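Local coordinates for protein Mono(ADP-ribosyl)transferase SpvB (Salmonella typhimurium, PDB 2GWM) that probably transfers, through this catalytic domain, ADP-ribose from NAD+ to an arginine of host actin, blocking filament assembly, at residues E1-A13 and Y60-P72. Numbering follows the deposited sequence.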
ATOM      1  N   GLU A   1       6.488 -18.003  16.453  1.00 37.85           N
ATOM      2  CA  GLU A   1       6.021 -17.077  15.377  1.00 37.36           C
ATOM      3  C   GLU A   1       5.413 -17.857  14.237  1.00 34.84           C
ATOM      4  O   GLU A   1       6.086 -18.701  13.633  1.00 35.56           O
ATOM      5  CB  GLU A   1       7.186 -16.268  14.832  1.00 39.01           C
ATOM      6  CG  GLU A   1       6.781 -15.211  13.832  1.00 40.34           C
ATOM      7  CD  GLU A   1       7.997 -14.341  13.409  1.00 45.18           C
ATOM      8  OE1 GLU A   1       8.473 -13.487  14.231  1.00 51.72           O
ATOM      9  OE2 GLU A   1       8.476 -14.520  12.246  1.00 50.56           O
ATOM     10  N   SER A   2       4.159 -17.551  13.920  1.00 30.88           N
ATOM     11  CA  SER A   2       3.453 -18.297  12.908  1.00 27.85           C
ATOM     12  C   SER A   2       4.214 -18.216  11.611  1.00 25.36           C
ATOM     13  O   SER A   2       4.931 -17.229  11.335  1.00 24.11           O
ATOM     14  CB  SER A   2       2.019 -17.821  12.751  1.00 27.11           C
ATOM     15  OG  SER A   2       1.966 -16.681  11.957  1.00 23.74           O
ATOM     16  N   LYS A   3       4.046 -19.232  10.766  1.00 23.12           N
ATOM     17  CA  LYS A   3       4.660 -19.193   9.449  1.00 22.83           C
ATOM     18  C   LYS A   3       4.011 -18.066   8.622  1.00 21.17           C
ATOM     19  O   LYS A   3       4.597 -17.551   7.687  1.00 22.27           O
ATOM     20  CB  LYS A   3       4.488 -20.504   8.723  1.00 23.01           C
ATOM     21  CG  LYS A   3       5.141 -21.687   9.485  1.00 27.06           C
ATOM     22  CD  LYS A   3       6.635 -21.537   9.591  1.00 30.16           C
ATOM     23  CE  LYS A   3       7.319 -22.900   9.966  1.00 33.11           C
ATOM     24  NZ  LYS A   3       8.793 -22.764  10.010  1.00 38.50           N
ATOM     25  N   GLN A   4       2.779 -17.689   8.954  1.00 18.70           N
ATOM     26  CA  GLN A   4       2.130 -16.592   8.246  1.00 19.91           C
ATOM     27  C   GLN A   4       2.767 -15.246   8.572  1.00 19.55           C
ATOM     28  O   GLN A   4       3.020 -14.427   7.676  1.00 20.37           O
ATOM     29  CB  GLN A   4       0.644 -16.632   8.555  1.00 19.93           C
ATOM     30  CG  GLN A   4      -0.112 -17.802   7.882  1.00 18.73           C
ATOM     31  CD  GLN A   4       0.313 -19.163   8.397  1.00 19.87           C
ATOM     32  OE1 GLN A   4       0.375 -19.381   9.603  1.00 21.00           O
ATOM     33  NE2 GLN A   4       0.591 -20.080   7.483  1.00 19.09           N
ATOM     34  N   ILE A   5       3.069 -15.043   9.835  1.00 20.71           N
ATOM     35  CA  ILE A   5       3.839 -13.843  10.230  1.00 20.93           C
ATOM     36  C   ILE A   5       5.183 -13.846   9.574  1.00 19.64           C
ATOM     37  O   ILE A   5       5.666 -12.816   9.116  1.00 20.47           O
ATOM     38  CB  ILE A   5       3.907 -13.711  11.740  1.00 21.35           C
ATOM     39  CG1 ILE A   5       2.535 -13.255  12.265  1.00 24.23           C
ATOM     40  CG2 ILE A   5       5.011 -12.735  12.195  1.00 24.24           C
ATOM     41  CD1 ILE A   5       2.226 -11.870  12.090  1.00 28.05           C
ATOM     42  N   GLN A   6       5.845 -15.009   9.517  1.00 19.48           N
ATOM     43  CA  GLN A   6       7.137 -15.039   8.867  1.00 20.81           C
ATOM     44  C   GLN A   6       7.031 -14.685   7.377  1.00 19.95           C
ATOM     45  O   GLN A   6       7.920 -14.028   6.827  1.00 21.06           O
ATOM     46  CB  GLN A   6       7.769 -16.422   9.037  1.00 21.75           C
ATOM     47  CG  GLN A   6       8.139 -16.777  10.446  1.00 24.50           C
ATOM     48  CD  GLN A   6       8.830 -18.129  10.506  1.00 30.93           C
ATOM     49  OE1 GLN A   6       9.914 -18.298   9.940  1.00 41.66           O
ATOM     50  NE2 GLN A   6       8.215 -19.098  11.178  1.00 37.81           N
ATOM     51  N   ALA A   7       5.964 -15.119   6.731  1.00 19.64           N
ATOM     52  CA  ALA A   7       5.737 -14.719   5.337  1.00 19.07           C
ATOM     53  C   ALA A   7       5.523 -13.208   5.210  1.00 19.78           C
ATOM     54  O   ALA A   7       6.051 -12.618   4.314  1.00 20.13           O
ATOM     55  CB  ALA A   7       4.626 -15.482   4.730  1.00 20.03           C
ATOM     56  N   LEU A   8       4.779 -12.614   6.144  1.00 18.70           N
ATOM     57  CA  LEU A   8       4.611 -11.163   6.174  1.00 19.11           C
ATOM     58  C   LEU A   8       5.913 -10.436   6.382  1.00 18.70           C
ATOM     59  O   LEU A   8       6.182  -9.379   5.754  1.00 19.05           O
ATOM     60  CB  LEU A   8       3.610 -10.791   7.283  1.00 19.79           C
ATOM     61  CG  LEU A   8       3.360  -9.260   7.495  1.00 20.27           C
ATOM     62  CD1 LEU A   8       2.827  -8.646   6.220  1.00 19.13           C
ATOM     63  CD2 LEU A   8       2.375  -9.128   8.625  1.00 20.25           C
ATOM     64  N   ARG A   9       6.770 -10.944   7.253  1.00 20.09           N
ATOM     65  CA  ARG A   9       8.116 -10.365   7.403  1.00 20.26           C
ATOM     66  C   ARG A   9       8.858 -10.362   6.077  1.00 19.83           C
ATOM     67  O   ARG A   9       9.475  -9.368   5.701  1.00 20.64           O
ATOM     68  CB  ARG A   9       8.930 -11.132   8.455  1.00 20.74           C
ATOM     69  CG  ARG A   9       8.435 -10.992   9.900  1.00 22.25           C
ATOM     70  CD  ARG A   9       9.340 -11.769  10.891  1.00 26.61           C
ATOM     71  NE  ARG A   9       8.920 -11.532  12.256  1.00 29.07           N
ATOM     72  CZ  ARG A   9       9.198 -10.435  12.973  1.00 34.33           C
ATOM     73  NH1 ARG A   9       9.960  -9.445  12.495  1.00 33.56           N
ATOM     74  NH2 ARG A   9       8.709 -10.329  14.211  1.00 40.02           N
ATOM     75  N   TYR A  10       8.780 -11.470   5.338  1.00 20.39           N
ATOM     76  CA  TYR A  10       9.447 -11.559   4.043  1.00 20.19           C
ATOM     77  C   TYR A  10       8.854 -10.584   3.034  1.00 19.99           C
ATOM     78  O   TYR A  10       9.574  -9.948   2.288  1.00 20.32           O
ATOM     79  CB  TYR A  10       9.329 -12.999   3.524  1.00 20.97           C
ATOM     80  CG  TYR A  10      10.007 -13.180   2.212  1.00 20.92           C
ATOM     81  CD1 TYR A  10      11.333 -13.512   2.141  1.00 24.04           C
ATOM     82  CD2 TYR A  10       9.304 -13.024   1.023  1.00 19.62           C
ATOM     83  CE1 TYR A  10      11.947 -13.660   0.928  1.00 24.02           C
ATOM     84  CE2 TYR A  10       9.911 -13.140  -0.196  1.00 20.52           C
ATOM     85  CZ  TYR A  10      11.228 -13.509  -0.252  1.00 24.63           C
ATOM     86  OH  TYR A  10      11.887 -13.712  -1.457  1.00 26.66           O
ATOM     87  N   TYR A  11       7.533 -10.484   2.982  1.00 18.86           N
ATOM     88  CA  TYR A  11       6.829  -9.476   2.198  1.00 19.25           C
ATOM     89  C   TYR A  11       7.443  -8.098   2.463  1.00 19.53           C
ATOM     90  O   TYR A  11       7.766  -7.373   1.539  1.00 19.96           O
ATOM     91  CB  TYR A  11       5.334  -9.461   2.590  1.00 19.30           C
ATOM     92  CG  TYR A  11       4.666  -8.282   1.949  1.00 20.35           C
ATOM     93  CD1 TYR A  11       4.156  -8.358   0.670  1.00 20.85           C
ATOM     94  CD2 TYR A  11       4.583  -7.077   2.615  1.00 21.91           C
ATOM     95  CE1 TYR A  11       3.587  -7.222   0.062  1.00 21.60           C
ATOM     96  CE2 TYR A  11       4.032  -5.946   1.988  1.00 21.86           C
ATOM     97  CZ  TYR A  11       3.559  -6.020   0.730  1.00 23.14           C
ATOM     98  OH  TYR A  11       3.028  -4.871   0.139  1.00 23.94           O
ATOM     99  N   SER A  12       7.512  -7.738   3.733  1.00 19.67           N
ATOM    100  CA  SER A  12       8.029  -6.413   4.123  1.00 18.93           C
ATOM    101  C   SER A  12       9.474  -6.193   3.644  1.00 20.05           C
ATOM    102  O   SER A  12       9.831  -5.117   3.183  1.00 20.35           O
ATOM    103  CB  SER A  12       7.885  -6.219   5.643  1.00 19.56           C
ATOM    104  OG  SER A  12       8.483  -5.010   6.094  1.00 21.79           O
ATOM    105  N   ALA A  13      10.302  -7.213   3.806  1.00 19.67           N
ATOM    106  CA  ALA A  13      11.706  -7.112   3.426  1.00 21.12           C
ATOM    107  C   ALA A  13      11.912  -7.037   1.930  1.00 22.28           C
ATOM    108  O   ALA A  13      12.728  -6.251   1.435  1.00 21.76           O
ATOM    109  CB  ALA A  13      12.432  -8.294   3.932  1.00 21.33           C
ATOM    110  N   TYR A  60       1.032 -18.303  -0.944  1.00 18.67           N
ATOM    111  CA  TYR A  60       2.019 -17.350  -0.463  1.00 18.46           C
ATOM    112  C   TYR A  60       1.348 -15.996  -0.091  1.00 19.77           C
ATOM    113  O   TYR A  60       1.516 -15.486   0.994  1.00 20.08           O
ATOM    114  CB  TYR A  60       3.007 -17.205  -1.598  1.00 19.54           C
ATOM    115  CG  TYR A  60       4.066 -16.122  -1.456  1.00 18.64           C
ATOM    116  CD1 TYR A  60       4.714 -15.860  -0.254  1.00 21.06           C
ATOM    117  CD2 TYR A  60       4.339 -15.316  -2.541  1.00 22.43           C
ATOM    118  CE1 TYR A  60       5.665 -14.847  -0.163  1.00 21.87           C
ATOM    119  CE2 TYR A  60       5.283 -14.296  -2.467  1.00 23.94           C
ATOM    120  CZ  TYR A  60       5.939 -14.075  -1.273  1.00 22.02           C
ATOM    121  OH  TYR A  60       6.855 -13.058  -1.222  1.00 22.32           O
ATOM    122  N   ILE A  61       0.553 -15.477  -1.010  1.00 19.11           N
ATOM    123  CA  ILE A  61      -0.187 -14.230  -0.769  1.00 18.68           C
ATOM    124  C   ILE A  61      -1.108 -14.413   0.425  1.00 19.21           C
ATOM    125  O   ILE A  61      -1.215 -13.545   1.304  1.00 18.29           O
ATOM    126  CB  ILE A  61      -0.985 -13.838  -2.032  1.00 20.04           C
ATOM    127  CG1 ILE A  61       0.061 -13.397  -3.051  1.00 24.17           C
ATOM    128  CG2 ILE A  61      -1.889 -12.680  -1.747  1.00 23.12           C
ATOM    129  CD1 ILE A  61      -0.455 -13.378  -4.401  1.00 28.28           C
ATOM    130  N   ASN A  62      -1.832 -15.530   0.469  1.00 19.00           N
ATOM    131  CA  ASN A  62      -2.746 -15.752   1.560  1.00 18.01           C
ATOM    132  C   ASN A  62      -1.999 -15.878   2.862  1.00 18.17           C
ATOM    133  O   ASN A  62      -2.549 -15.528   3.905  1.00 18.17           O
ATOM    134  CB  ASN A  62      -3.570 -17.001   1.286  1.00 17.66           C
ATOM    135  CG  ASN A  62      -4.573 -16.814   0.148  1.00 16.83           C
ATOM    136  OD1 ASN A  62      -4.997 -15.677  -0.098  1.00 21.68           O
ATOM    137  ND2 ASN A  62      -5.029 -17.892  -0.465  1.00 17.87           N
ATOM    138  N   ASP A  63      -0.782 -16.449   2.848  1.00 18.70           N
ATOM    139  CA  ASP A  63      -0.037 -16.520   4.088  1.00 17.97           C
ATOM    140  C   ASP A  63       0.261 -15.090   4.575  1.00 18.77           C
ATOM    141  O   ASP A  63       0.203 -14.842   5.742  1.00 18.79           O
ATOM    142  CB  ASP A  63       1.280 -17.264   3.881  1.00 19.10           C
ATOM    143  CG  ASP A  63       1.148 -18.775   4.114  1.00 18.31           C
ATOM    144  OD1 ASP A  63       0.213 -19.210   4.771  1.00 18.79           O
ATOM    145  OD2 ASP A  63       2.069 -19.497   3.631  1.00 19.42           O
ATOM    146  N   ILE A  64       0.767 -14.250   3.683  1.00 19.18           N
ATOM    147  CA  ILE A  64       1.087 -12.877   4.054  1.00 18.94           C
ATOM    148  C   ILE A  64      -0.157 -12.160   4.582  1.00 18.20           C
ATOM    149  O   ILE A  64      -0.069 -11.512   5.648  1.00 19.27           O
ATOM    150  CB  ILE A  64       1.606 -12.109   2.804  1.00 18.63           C
ATOM    151  CG1 ILE A  64       2.949 -12.686   2.301  1.00 20.52           C
ATOM    152  CG2 ILE A  64       1.735 -10.639   3.178  1.00 19.66           C
ATOM    153  CD1 ILE A  64       3.256 -12.260   0.924  1.00 20.70           C
ATOM    154  N   ALA A  65      -1.305 -12.309   3.911  1.00 18.38           N
ATOM    155  CA  ALA A  65      -2.529 -11.640   4.321  1.00 18.99           C
ATOM    156  C   ALA A  65      -2.977 -12.138   5.684  1.00 18.96           C
ATOM    157  O   ALA A  65      -3.508 -11.393   6.513  1.00 20.23           O
ATOM    158  CB  ALA A  65      -3.577 -11.788   3.299  1.00 19.78           C
ATOM    159  N   GLU A  66      -2.882 -13.467   5.911  1.00 18.52           N
ATOM    160  CA  GLU A  66      -3.303 -14.022   7.193  1.00 18.40           C
ATOM    161  C   GLU A  66      -2.355 -13.554   8.296  1.00 18.54           C
ATOM    162  O   GLU A  66      -2.836 -13.240   9.393  1.00 19.07           O
ATOM    163  CB  GLU A  66      -3.350 -15.533   7.122  1.00 19.78           C
ATOM    164  CG  GLU A  66      -3.583 -16.192   8.463  1.00 20.02           C
ATOM    165  CD  GLU A  66      -4.874 -15.864   9.114  1.00 23.90           C
ATOM    166  OE1 GLU A  66      -5.811 -15.483   8.362  1.00 27.97           O
ATOM    167  OE2 GLU A  66      -4.923 -15.970  10.385  1.00 28.64           O
ATOM    168  N   GLY A  67      -1.041 -13.519   8.040  1.00 18.48           N
ATOM    169  CA  GLY A  67      -0.150 -12.976   9.027  1.00 18.93           C
ATOM    170  C   GLY A  67      -0.565 -11.552   9.394  1.00 19.46           C
ATOM    171  O   GLY A  67      -0.616 -11.175  10.534  1.00 19.65           O
ATOM    172  N   LEU A  68      -0.862 -10.768   8.379  1.00 17.98           N
ATOM    173  CA  LEU A  68      -1.262  -9.398   8.614  1.00 19.51           C
ATOM    174  C   LEU A  68      -2.508  -9.325   9.455  1.00 19.54           C
ATOM    175  O   LEU A  68      -2.579  -8.562  10.429  1.00 20.63           O
ATOM    176  CB  LEU A  68      -1.507  -8.727   7.285  1.00 18.70           C
ATOM    177  CG  LEU A  68      -1.890  -7.251   7.298  1.00 18.37           C
ATOM    178  CD1 LEU A  68      -0.857  -6.391   7.884  1.00 20.49           C
ATOM    179  CD2 LEU A  68      -2.194  -6.787   5.902  1.00 18.79           C
ATOM    180  N   SER A  69      -3.536 -10.077   9.044  1.00 21.17           N
ATOM    181  CA  SER A  69      -4.807 -10.078   9.751  1.00 21.61           C
ATOM    182  C   SER A  69      -4.638 -10.435  11.241  1.00 21.54           C
ATOM    183  O   SER A  69      -5.396  -9.973  12.098  1.00 22.85           O
ATOM    184  CB  SER A  69      -5.784 -10.976   9.036  1.00 22.37           C
ATOM    185  OG  SER A  69      -7.056 -11.061   9.651  1.00 27.59           O
ATOM    186  N   SER A  70      -3.637 -11.248  11.577  1.00 21.60           N
ATOM    187  CA  SER A  70      -3.480 -11.745  12.932  1.00 21.63           C
ATOM    188  C   SER A  70      -2.834 -10.740  13.855  1.00 21.83           C
ATOM    189  O   SER A  70      -2.806 -10.934  15.071  1.00 22.92           O
ATOM    190  CB  SER A  70      -2.668 -13.034  12.907  1.00 21.12           C
ATOM    191  OG  SER A  70      -1.301 -12.757  12.664  1.00 22.15           O
ATOM    192  N   LEU A  71      -2.374  -9.623  13.291  1.00 22.62           N
ATOM    193  CA  LEU A  71      -1.782  -8.590  14.091  1.00 22.45           C
ATOM    194  C   LEU A  71      -2.856  -7.789  14.808  1.00 23.75           C
ATOM    195  O   LEU A  71      -4.023  -7.764  14.406  1.00 22.77           O
ATOM    196  CB  LEU A  71      -0.946  -7.656  13.211  1.00 23.26           C
ATOM    197  CG  LEU A  71       0.288  -8.253  12.524  1.00 23.81           C
ATOM    198  CD1 LEU A  71       1.058  -7.251  11.691  1.00 21.98           C
ATOM    199  CD2 LEU A  71       1.225  -8.880  13.506  1.00 26.31           C
ATOM    200  N   PRO A  72      -2.478  -7.167  15.915  1.00 24.74           N
ATOM    201  CA  PRO A  72      -3.455  -6.458  16.727  1.00 25.31           C
ATOM    202  C   PRO A  72      -4.022  -5.226  16.029  1.00 25.11           C
ATOM    203  O   PRO A  72      -3.309  -4.535  15.298  1.00 25.25           O
ATOM    204  CB  PRO A  72      -2.666  -6.044  17.973  1.00 25.47           C
ATOM    205  CG  PRO A  72      -1.359  -6.691  17.873  1.00 26.75           C
ATOM    206  CD  PRO A  72      -1.124  -7.132  16.488  1.00 25.19           C
TER
HETATM  207  O   HOH W   1      -0.461 -15.486  12.156  1.00 26.98           O
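Gly67 is the hollow into which the first turn of helix 3-24 settles: the CA atoms of Ile5 and Gly67 lie just 4.3 Å apart, and with no side chain on Gly67, Gln4 CB packs 3.6 Å from Gly67 N. The axes of segments 3-13 and 60-69 come within 7.0 Å and cross at -103°. Leu8 drops in beside the glycine, its CG anti to the backbone N (chi1 177°), which carries CD2 down to the backbone of Leu68, 3.6 Å from Leu68 N, and leaves CD1 against Ile64 CG2. Ile64 is the return bump. Its CG1 rests by Ala7 O, while CG2 and CD1 press on Tyr11 CB, so the side chain fits among Ala7, Leu8 and Tyr11. Past the glycine, Ile5 reaches over Gly67 O with CD1 and butts tightly against Leu71 CD2 at 3.5 Å.

Polar groups edge this greasy centre. Gln4, its chain bent at chi2 (66°), lays CG near Glu66 CG and turns its amide to Asp63; the NE2 to OD1 bond of 2.9 Å is nearly straight but arrives from above the carboxylate plane, and Asp63 OD2 is taken by Tyr42 OH. A water links Ser70 OG to Ser2 OG, the N-cap that accepts from Ile5 N. At the far end Tyr60 OH abuts the edge of the Tyr10 ring, 3.2 Å from CE2, while Tyr10 OH bonds Thr36.

Leu150 of strand 149-151 touches Leu8, Tyr11 and Leu68, and Tyr11 lies about 6 Å, side chain to side chain, from the predicted active-site residues Ser111 and Glu148. The arrangement is a close, glycine-mediated helix crossing within the helical part of an ADP-ribosyltransferase fold, close to those predicted active-site residues.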